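Local coordinates for DUF1904 domain-containing protein (Vibrio cholerae O1 biovar eltor str. N16961, PDB 1U9D) that is of unknown function but carries a DUF1904 domain and probably shares the tautomerase-like fold of macrophage migration inhibitory factor, at residues A[17-22]-A[51-56]; A[68-73]-A[101-106]. All blocks are in the same frame, centred on the assembly; numbering follows the deposited sequence.

Interaction 1. Residues A[17-22]-A[51-56]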
ATOM      1  N   PRO A  17       1.443  -9.255  10.488  1.00 20.50           N
ATOM      2  CA  PRO A  17       2.582  -9.398  11.392  1.00 20.64           C
ATOM      3  C   PRO A  17       2.121  -9.797  12.792  1.00 19.38           C
ATOM      4  O   PRO A  17       1.181  -9.218  13.319  1.00 17.97           O
ATOM      5  CB  PRO A  17       3.216  -7.996  11.421  1.00 21.25           C
ATOM      6  CG  PRO A  17       2.290  -7.091  10.672  1.00 22.31           C
ATOM      7  CD  PRO A  17       1.071  -7.847  10.284  1.00 21.04           C
ATOM      8  N   HIS A  18       2.774 -10.800  13.346  1.00 18.90           N
ATOM      9  CA  HIS A  18       2.638 -11.197  14.730  1.00 19.00           C
ATOM     10  C   HIS A  18       3.950 -10.833  15.418  1.00 17.65           C
ATOM     11  O   HIS A  18       4.976 -11.385  15.066  1.00 18.01           O
ATOM     12  CB  HIS A  18       2.421 -12.714  14.811  1.00 20.35           C
ATOM     13  CG  HIS A  18       1.326 -13.223  13.924  1.00 25.34           C
ATOM     14  ND1 HIS A  18       0.026 -13.381  14.358  1.00 32.06           N
ATOM     15  CD2 HIS A  18       1.334 -13.598  12.623  1.00 29.33           C
ATOM     16  CE1 HIS A  18      -0.718 -13.824  13.359  1.00 31.78           C
ATOM     17  NE2 HIS A  18       0.051 -13.964  12.296  1.00 31.86           N
ATOM     18  N   LEU A  19       3.920  -9.899  16.361  1.00 15.93           N
ATOM     19  CA  LEU A  19       5.118  -9.454  17.060  1.00 15.60           C
ATOM     20  C   LEU A  19       5.209 -10.190  18.368  1.00 16.02           C
ATOM     21  O   LEU A  19       4.249 -10.171  19.148  1.00 15.33           O
ATOM     22  CB  LEU A  19       5.055  -7.972  17.337  1.00 15.25           C
ATOM     23  CG  LEU A  19       5.345  -7.105  16.108  1.00 18.19           C
ATOM     24  CD1 LEU A  19       4.132  -7.018  15.221  1.00 19.47           C
ATOM     25  CD2 LEU A  19       5.793  -5.743  16.586  1.00 17.55           C
ATOM     26  N   ARG A  20       6.361 -10.787  18.634  1.00 15.22           N
ATOM     27  CA  ARG A  20       6.588 -11.531  19.858  1.00 15.77           C
ATOM     28  C   ARG A  20       7.727 -10.886  20.632  1.00 16.24           C
ATOM     29  O   ARG A  20       8.802 -10.725  20.093  1.00 18.19           O
ATOM     30  CB  ARG A  20       6.922 -12.967  19.543  1.00 16.59           C
ATOM     31  CG  ARG A  20       5.842 -13.660  18.820  1.00 20.08           C
ATOM     32  CD  ARG A  20       6.118 -15.121  18.568  1.00 26.33           C
ATOM     33  NE  ARG A  20       4.952 -15.699  17.927  1.00 30.51           N
ATOM     34  CZ  ARG A  20       4.900 -16.909  17.393  1.00 32.50           C
ATOM     35  NH1 ARG A  20       5.962 -17.694  17.394  1.00 30.22           N
ATOM     36  NH2 ARG A  20       3.766 -17.303  16.832  1.00 34.02           N
ATOM     37  N   PHE A  21       7.464 -10.498  21.873  1.00 15.62           N
ATOM     38  CA  PHE A  21       8.402  -9.759  22.673  1.00 15.94           C
ATOM     39  C   PHE A  21       9.052 -10.697  23.654  1.00 16.91           C
ATOM     40  O   PHE A  21       8.358 -11.291  24.474  1.00 16.64           O
ATOM     41  CB  PHE A  21       7.649  -8.655  23.409  1.00 15.68           C
ATOM     42  CG  PHE A  21       7.133  -7.586  22.504  1.00 16.05           C
ATOM     43  CD1 PHE A  21       7.917  -6.489  22.200  1.00 20.49           C
ATOM     44  CD2 PHE A  21       5.900  -7.709  21.906  1.00 20.19           C
ATOM     45  CE1 PHE A  21       7.462  -5.495  21.313  1.00 22.56           C
ATOM     46  CE2 PHE A  21       5.441  -6.731  21.020  1.00 23.62           C
ATOM     47  CZ  PHE A  21       6.234  -5.613  20.739  1.00 24.01           C
ATOM     48  N   ARG A  22      10.367 -10.834  23.564  1.00 18.17           N
ATOM     49  CA  ARG A  22      11.127 -11.754  24.394  1.00 19.82           C
ATOM     50  C   ARG A  22      12.167 -10.973  25.185  1.00 19.83           C
ATOM     51  O   ARG A  22      12.761 -10.032  24.658  1.00 19.61           O
ATOM     52  CB  ARG A  22      11.914 -12.730  23.537  1.00 20.44           C
ATOM     53  CG  ARG A  22      11.148 -13.479  22.516  1.00 26.32           C
ATOM     54  CD  ARG A  22      11.848 -14.779  22.111  1.00 30.02           C
ATOM     55  NE  ARG A  22      10.883 -15.505  21.350  1.00 35.20           N
ATOM     56  CZ  ARG A  22      10.361 -16.660  21.684  1.00 34.79           C
ATOM     57  NH1 ARG A  22      10.753 -17.318  22.765  1.00 35.73           N
ATOM     58  NH2 ARG A  22       9.454 -17.168  20.895  1.00 34.06           N
ATOM     59  N   PHE A  51      -2.554  -6.773  13.160  1.00 21.14           N
ATOM     60  CA  PHE A  51      -1.371  -6.983  13.984  1.00 19.74           C
ATOM     61  C   PHE A  51      -1.745  -7.754  15.245  1.00 19.88           C
ATOM     62  O   PHE A  51      -2.830  -7.570  15.802  1.00 19.30           O
ATOM     63  CB  PHE A  51      -0.737  -5.644  14.398  1.00 20.03           C
ATOM     64  CG  PHE A  51      -0.302  -4.787  13.249  1.00 18.55           C
ATOM     65  CD1 PHE A  51       1.037  -4.689  12.907  1.00 20.48           C
ATOM     66  CD2 PHE A  51      -1.220  -4.038  12.543  1.00 19.74           C
ATOM     67  CE1 PHE A  51       1.444  -3.927  11.833  1.00 21.14           C
ATOM     68  CE2 PHE A  51      -0.809  -3.238  11.479  1.00 21.12           C
ATOM     69  CZ  PHE A  51       0.525  -3.196  11.128  1.00 21.48           C
ATOM     70  N   THR A  52      -0.848  -8.621  15.705  1.00 19.07           N
ATOM     71  CA  THR A  52      -0.994  -9.223  17.019  1.00 18.57           C
ATOM     72  C   THR A  52       0.330  -9.019  17.767  1.00 17.35           C
ATOM     73  O   THR A  52       1.404  -8.948  17.160  1.00 14.96           O
ATOM     74  CB  THR A  52      -1.398 -10.698  16.939  1.00 20.39           C
ATOM     75  OG1 THR A  52      -0.318 -11.476  16.411  1.00 26.06           O
ATOM     76  CG2 THR A  52      -2.533 -10.919  15.940  1.00 22.59           C
ATOM     77  N   PHE A  53       0.219  -8.891  19.074  1.00 15.47           N
ATOM     78  CA  PHE A  53       1.343  -8.619  19.947  1.00 14.79           C
ATOM     79  C   PHE A  53       1.336  -9.651  21.057  1.00 16.56           C
ATOM     80  O   PHE A  53       0.296  -9.877  21.688  1.00 16.18           O
ATOM     81  CB  PHE A  53       1.199  -7.230  20.551  1.00 14.84           C
ATOM     82  CG  PHE A  53       1.090  -6.149  19.542  1.00 14.78           C
ATOM     83  CD1 PHE A  53       2.211  -5.481  19.108  1.00 16.40           C
ATOM     84  CD2 PHE A  53      -0.138  -5.799  19.005  1.00 15.54           C
ATOM     85  CE1 PHE A  53       2.107  -4.481  18.155  1.00 18.89           C
ATOM     86  CE2 PHE A  53      -0.230  -4.827  18.067  1.00 17.63           C
ATOM     87  CZ  PHE A  53       0.902  -4.170  17.630  1.00 17.24           C
ATOM     88  N   GLU A  54       2.475 -10.291  21.307  1.00 16.01           N
ATOM     89  CA  GLU A  54       2.551 -11.352  22.307  1.00 17.87           C
ATOM     90  C   GLU A  54       3.730 -11.085  23.251  1.00 17.30           C
ATOM     91  O   GLU A  54       4.809 -10.832  22.799  1.00 16.87           O
ATOM     92  CB  GLU A  54       2.739 -12.694  21.588  1.00 18.74           C
ATOM     93  CG  GLU A  54       2.983 -13.890  22.476  1.00 24.19           C
ATOM     94  CD  GLU A  54       2.920 -15.224  21.731  1.00 31.28           C
ATOM     95  OE1 GLU A  54       3.046 -16.269  22.413  1.00 36.09           O
ATOM     96  OE2 GLU A  54       2.749 -15.260  20.480  1.00 35.49           O
ATOM     97  N   LEU A  55       3.512 -11.142  24.556  1.00 17.58           N
ATOM     98  CA  LEU A  55       4.588 -11.138  25.537  1.00 18.78           C
ATOM     99  C   LEU A  55       4.894 -12.586  25.896  1.00 19.47           C
ATOM    100  O   LEU A  55       4.020 -13.284  26.368  1.00 16.91           O
ATOM    101  CB  LEU A  55       4.153 -10.401  26.791  1.00 19.99           C
ATOM    102  CG  LEU A  55       5.128 -10.350  27.974  1.00 23.83           C
ATOM    103  CD1 LEU A  55       6.454  -9.783  27.543  1.00 25.55           C
ATOM    104  CD2 LEU A  55       4.478  -9.557  29.108  1.00 29.33           C
ATOM    105  N   ILE A  56       6.141 -13.008  25.700  1.00 21.71           N
ATOM    106  CA  ILE A  56       6.526 -14.406  25.827  1.00 24.96           C
ATOM    107  C   ILE A  56       7.049 -14.552  27.249  1.00 27.21           C
ATOM    108  O   ILE A  56       7.876 -13.769  27.658  1.00 27.07           O
ATOM    109  CB  ILE A  56       7.614 -14.744  24.772  1.00 24.97           C
ATOM    110  CG1 ILE A  56       7.059 -14.576  23.358  1.00 27.16           C
ATOM    111  CG2 ILE A  56       8.178 -16.144  24.965  1.00 27.36           C
ATOM    112  CD1 ILE A  56       5.934 -15.476  23.043  1.00 27.26           C
TER
HETATM  113  O   HOH W   1       2.046 -12.109  18.056  1.00 30.77           O
HETATM  114  O   HOH W   2       1.940 -14.791  18.082  1.00 53.12           O
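His-18 and Thr-52 rise together from adjacent strands, and the edge of the imidazole meets the hydroxyl: ND1 of His-18 and OG1 of Thr-52 are joined by a hydrogen bond of 2.8 Å. Thr-52 offers that hydroxyl by placing OG1 between its backbone N and carbonyl carbon (chi1 69°). A water ties the same OG1 to the carbonyl O of Leu-19. Next on this face, Arg-20 and Glu-54 run alongside each other, their flat ends turned 65° apart. Glu-54 OE2 sits 3.4 Å from Arg-20 NE, clearly displaced from the plane of the guanidinium, a bridge of charges alone; a second water, in that plane, accepts from NE and donates to OE2. CG1 of Ile-56 stands over the centre of the Arg-22 guanidinium, while CG2, the closer branch, meets NH1; NE of Arg-22 forms a salt bridge with OE1 of Glu-71.

The reverse face is apolar. Phe-21 and Phe-53 meet edge to edge, CE2 to CD1 at 4.0 Å. The Pro-17 ring lies over one face of Phe-51, CD above the plane near the rim and CG 3.5 Å from CE1. Phe-51 and Phe-53 rest on crossover helix 26-44. Five backbone hydrogen bonds hold this parallel pair, as expected of a beta-alpha-beta unit.

Interaction 2. Residues A[68-73]-A[101-106]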
ATOM      1  N   PRO A  68      16.953  -7.452  24.815  1.00 18.02           N
ATOM      2  CA  PRO A  68      15.574  -7.653  24.353  1.00 17.90           C
ATOM      3  C   PRO A  68      15.500  -8.076  22.890  1.00 18.07           C
ATOM      4  O   PRO A  68      16.378  -7.754  22.096  1.00 17.19           O
ATOM      5  CB  PRO A  68      14.915  -6.317  24.636  1.00 19.16           C
ATOM      6  CG  PRO A  68      15.971  -5.350  24.766  1.00 19.15           C
ATOM      7  CD  PRO A  68      17.241  -6.037  25.112  1.00 18.57           C
HETATM    8  N   MSE A  69      14.488  -8.871  22.539  1.00 18.57           N
HETATM    9  CA  MSE A  69      14.304  -9.279  21.159  1.00 19.65           C
HETATM   10  C   MSE A  69      12.844  -9.248  20.780  1.00 19.09           C
HETATM   11  O   MSE A  69      12.007  -9.659  21.575  1.00 18.03           O
HETATM   12  CB  MSE A  69      14.789 -10.681  20.920  1.00 22.00           C
HETATM   13  CG  MSE A  69      14.589 -11.120  19.464  1.00 30.08           C
HETATM   14 SE   MSE A  69      15.017 -12.965  19.272  1.00 52.95          SE
HETATM   15  CE  MSE A  69      16.924 -12.740  18.764  1.00 47.71           C
ATOM     16  N   VAL A  70      12.575  -8.792  19.560  1.00 17.29           N
ATOM     17  CA  VAL A  70      11.239  -8.818  19.007  1.00 18.12           C
ATOM     18  C   VAL A  70      11.331  -9.688  17.763  1.00 17.81           C
ATOM     19  O   VAL A  70      12.149  -9.416  16.880  1.00 16.58           O
ATOM     20  CB  VAL A  70      10.757  -7.429  18.609  1.00 18.43           C
ATOM     21  CG1 VAL A  70       9.339  -7.504  18.021  1.00 19.75           C
ATOM     22  CG2 VAL A  70      10.827  -6.484  19.798  1.00 21.09           C
ATOM     23  N   GLU A  71      10.536 -10.746  17.726  1.00 17.27           N
ATOM     24  CA  GLU A  71      10.430 -11.609  16.575  1.00 18.52           C
ATOM     25  C   GLU A  71       9.192 -11.149  15.838  1.00 18.46           C
ATOM     26  O   GLU A  71       8.171 -10.890  16.477  1.00 18.57           O
ATOM     27  CB  GLU A  71      10.221 -13.049  16.983  1.00 19.50           C
ATOM     28  CG  GLU A  71      11.438 -13.781  17.502  1.00 25.99           C
ATOM     29  CD  GLU A  71      11.084 -15.196  17.922  1.00 32.39           C
ATOM     30  OE1 GLU A  71       9.994 -15.386  18.503  1.00 36.55           O
ATOM     31  OE2 GLU A  71      11.873 -16.113  17.650  1.00 37.73           O
ATOM     32  N   VAL A  72       9.283 -11.036  14.522  1.00 17.28           N
ATOM     33  CA  VAL A  72       8.137 -10.613  13.701  1.00 16.22           C
ATOM     34  C   VAL A  72       7.874 -11.773  12.776  1.00 16.57           C
ATOM     35  O   VAL A  72       8.707 -12.112  11.938  1.00 15.38           O
ATOM     36  CB  VAL A  72       8.421  -9.361  12.917  1.00 15.85           C
ATOM     37  CG1 VAL A  72       7.245  -8.978  12.033  1.00 14.10           C
ATOM     38  CG2 VAL A  72       8.773  -8.206  13.850  1.00 17.01           C
ATOM     39  N   LEU A  73       6.753 -12.449  12.964  1.00 15.83           N
ATOM     40  CA  LEU A  73       6.379 -13.523  12.076  1.00 17.13           C
ATOM     41  C   LEU A  73       5.405 -12.920  11.088  1.00 16.60           C
ATOM     42  O   LEU A  73       4.410 -12.326  11.490  1.00 17.32           O
ATOM     43  CB  LEU A  73       5.741 -14.671  12.818  1.00 17.61           C
ATOM     44  CG  LEU A  73       6.766 -15.437  13.643  1.00 23.41           C
ATOM     45  CD1 LEU A  73       6.848 -14.857  15.025  1.00 27.63           C
ATOM     46  CD2 LEU A  73       6.416 -16.940  13.670  1.00 28.98           C
ATOM     47  N   SER A 101      20.435   0.829  24.511  1.00 47.35           N
ATOM     48  CA  SER A 101      20.003  -0.546  24.723  1.00 46.14           C
ATOM     49  C   SER A 101      20.205  -1.216  23.384  1.00 44.00           C
ATOM     50  O   SER A 101      20.251  -0.532  22.374  1.00 44.82           O
ATOM     51  CB  SER A 101      18.527  -0.598  25.140  1.00 46.39           C
ATOM     52  OG  SER A 101      17.718   0.184  24.262  1.00 47.43           O
ATOM     53  N   HIS A 102      20.347  -2.532  23.360  1.00 41.27           N
ATOM     54  CA  HIS A 102      20.725  -3.218  22.121  1.00 38.93           C
ATOM     55  C   HIS A 102      19.673  -4.180  21.524  1.00 35.12           C
ATOM     56  O   HIS A 102      19.874  -5.382  21.456  1.00 35.05           O
ATOM     57  CB  HIS A 102      22.042  -3.941  22.370  1.00 39.49           C
ATOM     58  CG  HIS A 102      23.172  -3.007  22.655  1.00 42.34           C
ATOM     59  ND1 HIS A 102      23.570  -2.039  21.757  1.00 46.23           N
ATOM     60  CD2 HIS A 102      23.956  -2.858  23.747  1.00 45.45           C
ATOM     61  CE1 HIS A 102      24.573  -1.350  22.275  1.00 48.34           C
ATOM     62  NE2 HIS A 102      24.825  -1.826  23.484  1.00 47.78           N
ATOM     63  N   LEU A 103      18.574  -3.626  21.057  1.00 30.79           N
ATOM     64  CA  LEU A 103      17.428  -4.427  20.664  1.00 27.67           C
ATOM     65  C   LEU A 103      17.737  -5.264  19.425  1.00 23.72           C
ATOM     66  O   LEU A 103      18.297  -4.748  18.468  1.00 22.21           O
ATOM     67  CB  LEU A 103      16.235  -3.523  20.362  1.00 27.93           C
ATOM     68  CG  LEU A 103      14.951  -4.268  19.977  1.00 29.44           C
ATOM     69  CD1 LEU A 103      14.312  -4.929  21.165  1.00 29.67           C
ATOM     70  CD2 LEU A 103      13.957  -3.336  19.293  1.00 31.27           C
ATOM     71  N   ALA A 104      17.359  -6.541  19.449  1.00 20.06           N
ATOM     72  CA  ALA A 104      17.354  -7.373  18.253  1.00 17.74           C
ATOM     73  C   ALA A 104      15.918  -7.422  17.692  1.00 16.77           C
ATOM     74  O   ALA A 104      14.976  -7.569  18.446  1.00 17.14           O
ATOM     75  CB  ALA A 104      17.803  -8.778  18.587  1.00 18.59           C
ATOM     76  N   VAL A 105      15.751  -7.293  16.386  1.00 16.58           N
ATOM     77  CA  VAL A 105      14.435  -7.447  15.753  1.00 16.07           C
ATOM     78  C   VAL A 105      14.673  -8.478  14.674  1.00 16.47           C
ATOM     79  O   VAL A 105      15.552  -8.291  13.825  1.00 16.73           O
ATOM     80  CB  VAL A 105      13.924  -6.160  15.113  1.00 16.25           C
ATOM     81  CG1 VAL A 105      12.607  -6.435  14.382  1.00 15.42           C
ATOM     82  CG2 VAL A 105      13.730  -5.025  16.134  1.00 17.23           C
ATOM     83  N   VAL A 106      13.936  -9.572  14.684  1.00 15.12           N
ATOM     84  CA  VAL A 106      14.197 -10.644  13.721  1.00 15.47           C
ATOM     85  C   VAL A 106      12.905 -10.971  12.972  1.00 14.78           C
ATOM     86  O   VAL A 106      11.881 -11.176  13.605  1.00 14.98           O
ATOM     87  CB  VAL A 106      14.749 -11.921  14.435  1.00 15.78           C
ATOM     88  CG1 VAL A 106      13.801 -12.503  15.350  1.00 19.80           C
ATOM     89  CG2 VAL A 106      15.120 -12.986  13.418  1.00 19.39           C
TER
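Leu-103 reaches across to Pro-68 with one methyl, CD1, which lies 3.8 Å from CB of the proline ring and 3.6 Å from the Pro-68 carbonyl O. The same methyl approaches CG2 of Val-70 at 4.1 Å, so one branch of the leucine serves two residues of the neighbouring segment. The extended start of the side chain, with CG opposite the backbone N (chi1 -178°), carries it there. Leu-103 also packs on Ile-89, Thr-90 and Ile-93 of helix 79-97, and Val-105 joins it on Ile-89. This apolar side is continued by Val-72, whose CG2 faces CG1 of Val-105 in a looser contact.

On the other face, Met-69, present as selenomethionine, stretches out from its strand and then bends at its last torsion (chi3 -92°). Its CE comes to CB of Ala-104, and its SE lies 4.1 Å from CG1 of Val-106. That valine methyl is shared: its other neighbour is Glu-71, which runs alongside Val-106 and brings CG to 3.4 Å from CG1. Here the aliphatic part of the glutamate does the touching, while its carboxylate turns to another partner, OE1 forming a salt bridge with NE of Arg-22.

Between the two faces, four hydrogen bonds lace the backbones together. Ala-104 N donates to Pro-68 O almost straight, at 177°, and Val-70 donates through N to Ala-104 O and accepts at O from Val-106 N. The last link, from Val-72 N to Val-106 O, is 2.8 Å long. A parallel pair of strands, joined through a helix that covers their apolar face, is the signature of a beta-alpha-beta unit, here strand 69-74, helix 79-97 and strand 104-109.

How the interactions relate
From the N terminus, strand 18-22 leads through helix 26-44 to strand 52-55, where interaction 1 closes the first loop. The chain then moves on to strand 69-74, passes through helix 79-97 and returns as strand 104-109, closing interaction 2. The two loops are thus in series, neither nested nor crossed. Their first strands are antiparallel neighbours in the middle of one mixed four-stranded sheet, ordered 52-55, 18-22, 69-74, 104-109, while the second strand of each unit lies at an edge within this chain. Arg-20 N to Glu-71 O and Arg-22 N to Met-69 O probably join the units as backbone hydrogen bonds. Two successive beta-alpha-beta units sharing a sheet are consistent with the MIF-like fold.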